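Local coordinates for protein telomerase reverse transcriptase (Candida tropicalis MYA-3404, PDB 6ZD1) that is a telomerase catalytic subunit, thought to lengthen chromosome ends by copying a template within the enzyme's RNA component into telomeric DNA repeats, at residues F229-I234 with Y453-R458. Sequence-based numbering, arbitrary orientation.
Sequences FTNGKI and YDLFKR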
loop_
_atom_site.group_PDB
_atom_site.type_symbol
_atom_site.label_atom_id
_atom_site.label_comp_id
_atom_site.label_asym_id
_atom_site.label_seq_id
_atom_site.Cartn_x
_atom_site.Cartn_y
_atom_site.Cartn_z
ATOM N N PHE A 229 -21.692 -7.195 5.936
ATOM C CA PHE A 229 -20.563 -6.849 5.080
ATOM C C PHE A 229 -20.461 -5.349 4.830
ATOM O O PHE A 229 -19.819 -4.927 3.864
ATOM C CB PHE A 229 -20.666 -7.601 3.754
ATOM C CG PHE A 229 -20.864 -9.079 3.917
ATOM C CD1 PHE A 229 -20.045 -9.808 4.764
ATOM C CD2 PHE A 229 -21.880 -9.736 3.240
ATOM C CE1 PHE A 229 -20.225 -11.166 4.924
ATOM C CE2 PHE A 229 -22.067 -11.095 3.394
ATOM C CZ PHE A 229 -21.237 -11.812 4.238
ATOM N N THR A 230 -21.070 -4.534 5.689
ATOM C CA THR A 230 -21.001 -3.085 5.564
ATOM C C THR A 230 -20.402 -2.424 6.797
ATOM O O THR A 230 -20.433 -1.191 6.903
ATOM C CB THR A 230 -22.391 -2.509 5.285
ATOM O OG1 THR A 230 -23.326 -3.021 6.245
ATOM C CG2 THR A 230 -22.846 -2.885 3.882
ATOM N N ASN A 231 -19.863 -3.203 7.728
ATOM C CA ASN A 231 -19.237 -2.666 8.925
ATOM C C ASN A 231 -17.735 -2.542 8.717
ATOM O O ASN A 231 -17.124 -3.316 7.977
ATOM C CB ASN A 231 -19.521 -3.547 10.144
ATOM C CG ASN A 231 -21.001 -3.654 10.457
ATOM O OD1 ASN A 231 -21.486 -4.712 10.853
ATOM N ND2 ASN A 231 -21.728 -2.558 10.274
ATOM N N GLY A 232 -17.146 -1.550 9.377
ATOM C CA GLY A 232 -15.710 -1.360 9.324
ATOM C C GLY A 232 -15.208 -0.771 10.622
ATOM O O GLY A 232 -15.968 -0.180 11.395
ATOM N N LYS A 233 -13.914 -0.951 10.863
ATOM C CA LYS A 233 -13.248 -0.372 12.019
ATOM C C LYS A 233 -12.323 0.745 11.557
ATOM O O LYS A 233 -11.649 0.624 10.527
ATOM C CB LYS A 233 -12.461 -1.427 12.805
ATOM C CG LYS A 233 -12.017 -0.953 14.186
ATOM C CD LYS A 233 -11.891 -2.110 15.171
ATOM C CE LYS A 233 -10.818 -3.100 14.745
ATOM N NZ LYS A 233 -10.681 -4.223 15.716
ATOM N N ILE A 234 -12.311 1.835 12.311
ATOM C CA ILE A 234 -11.575 3.031 11.925
ATOM C C ILE A 234 -10.083 2.824 12.154
ATOM O O ILE A 234 -9.652 2.446 13.250
ATOM C CB ILE A 234 -12.085 4.253 12.700
ATOM C CG1 ILE A 234 -13.558 4.490 12.395
ATOM C CG2 ILE A 234 -11.267 5.482 12.347
ATOM C CD1 ILE A 234 -14.109 5.707 13.080
ATOM N N TYR A 453 -17.882 0.397 21.939
ATOM C CA TYR A 453 -17.791 0.232 20.485
ATOM C C TYR A 453 -19.114 0.558 19.778
ATOM O O TYR A 453 -19.768 -0.309 19.194
ATOM C CB TYR A 453 -17.328 -1.186 20.130
ATOM C CG TYR A 453 -15.837 -1.332 19.978
ATOM C CD1 TYR A 453 -15.195 -2.501 20.360
ATOM C CD2 TYR A 453 -15.072 -0.310 19.436
ATOM C CE1 TYR A 453 -13.831 -2.646 20.216
ATOM C CE2 TYR A 453 -13.707 -0.445 19.288
ATOM C CZ TYR A 453 -13.092 -1.614 19.680
ATOM O OH TYR A 453 -11.731 -1.753 19.534
ATOM N N ASP A 454 -19.532 1.820 19.895
ATOM C CA ASP A 454 -20.707 2.297 19.169
ATOM C C ASP A 454 -20.492 2.245 17.655
ATOM O O ASP A 454 -19.363 2.174 17.158
ATOM C CB ASP A 454 -21.045 3.733 19.568
ATOM C CG ASP A 454 -21.506 3.851 21.001
ATOM O OD1 ASP A 454 -22.280 2.982 21.460
ATOM O OD2 ASP A 454 -21.090 4.819 21.673
ATOM N N LEU A 455 -21.605 2.306 16.921
ATOM C CA LEU A 455 -21.612 2.308 15.462
ATOM C C LEU A 455 -22.020 3.674 14.922
ATOM O O LEU A 455 -22.965 4.293 15.421
ATOM C CB LEU A 455 -22.570 1.252 14.910
ATOM C CG LEU A 455 -21.970 -0.104 14.559
ATOM C CD1 LEU A 455 -21.453 -0.796 15.809
ATOM C CD2 LEU A 455 -22.999 -0.961 13.845
ATOM N N PHE A 456 -21.324 4.121 13.877
ATOM C CA PHE A 456 -21.579 5.412 13.252
ATOM C C PHE A 456 -21.718 5.256 11.743
ATOM O O PHE A 456 -21.084 4.397 11.128
ATOM C CB PHE A 456 -20.461 6.413 13.560
ATOM C CG PHE A 456 -20.510 6.972 14.952
ATOM C CD1 PHE A 456 -20.139 6.198 16.042
ATOM C CD2 PHE A 456 -20.916 8.276 15.172
ATOM C CE1 PHE A 456 -20.184 6.715 17.325
ATOM C CE2 PHE A 456 -20.959 8.799 16.449
ATOM C CZ PHE A 456 -20.591 8.017 17.528
ATOM N N LYS A 457 -22.565 6.098 11.156
ATOM C CA LYS A 457 -22.757 6.176 9.717
ATOM C C LYS A 457 -22.348 7.564 9.232
ATOM O O LYS A 457 -22.302 8.524 10.005
ATOM C CB LYS A 457 -24.219 5.881 9.340
ATOM C CG LYS A 457 -24.460 5.605 7.861
ATOM C CD LYS A 457 -25.945 5.430 7.568
ATOM C CE LYS A 457 -26.502 4.177 8.227
ATOM N NZ LYS A 457 -25.920 2.934 7.647
ATOM N N ARG A 458 -22.052 7.667 7.939
ATOM C CA ARG A 458 -21.633 8.937 7.361
ATOM C C ARG A 458 -22.840 9.802 7.025
ATOM O O ARG A 458 -23.823 9.317 6.458
ATOM C CB ARG A 458 -20.797 8.702 6.105
ATOM C CG ARG A 458 -19.476 8.021 6.365
ATOM C CD ARG A 458 -18.524 8.257 5.212
ATOM N NE ARG A 458 -18.281 9.682 5.013
ATOM C CZ ARG A 458 -17.345 10.375 5.656
ATOM N NH1 ARG A 458 -16.561 9.771 6.538
ATOM N NH2 ARG A 458 -17.190 11.670 5.420
#
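Asn231 and Leu455 meet over the intervening strand 443-446 of the mixed beta sheet in the reverse transcriptase region, where strands 231-237 and 454-458 are next-but-one neighbours. The hairpin of strand 231-237 with its antiparallel partner 244-249 is consistent with motifs 1 and 2 of the polymerase fingers. The spacing supports this order: CA of Asn231 lies 8.6 Å from CA of Leu455, too wide for directly bonded strands, and only 96 Å² is buried between the segments. Strand 443-446 fills the interval, bonding through its backbone to Gly232 on one flank and to Asp454 on the other, while Ile234 packs on Cys444 and Val446.

Two side-chain meetings bridge the remaining distance. The chains of Asn231 and Leu455 cross at roughly a right angle; methyl CD2 is the leucine branch used, in van der Waals contact with the amide end of Asn231, 4.1 Å from ND2 as modelled. In Asn231, CG lies anti to the carbonyl carbon and beside the backbone N (chi1 -61°), and from there the amide approaches Leu455 more closely than the direction in which CB leaves the backbone would suggest.

Farther along, Tyr453 also touches Phe257 with the ring planes at about 55°. Its phenol end faces Lys233, whose near-extended first two torsions carry CD to the hydroxyl; the bend about CG-CD (chi3 63°) then sets the course of CE and NZ. Lys233 CD is the nearest atom, 4.4 Å from Tyr453 OH, and Lys233 NZ, 4.7 Å from that same OH, forms no hydrogen bond with it.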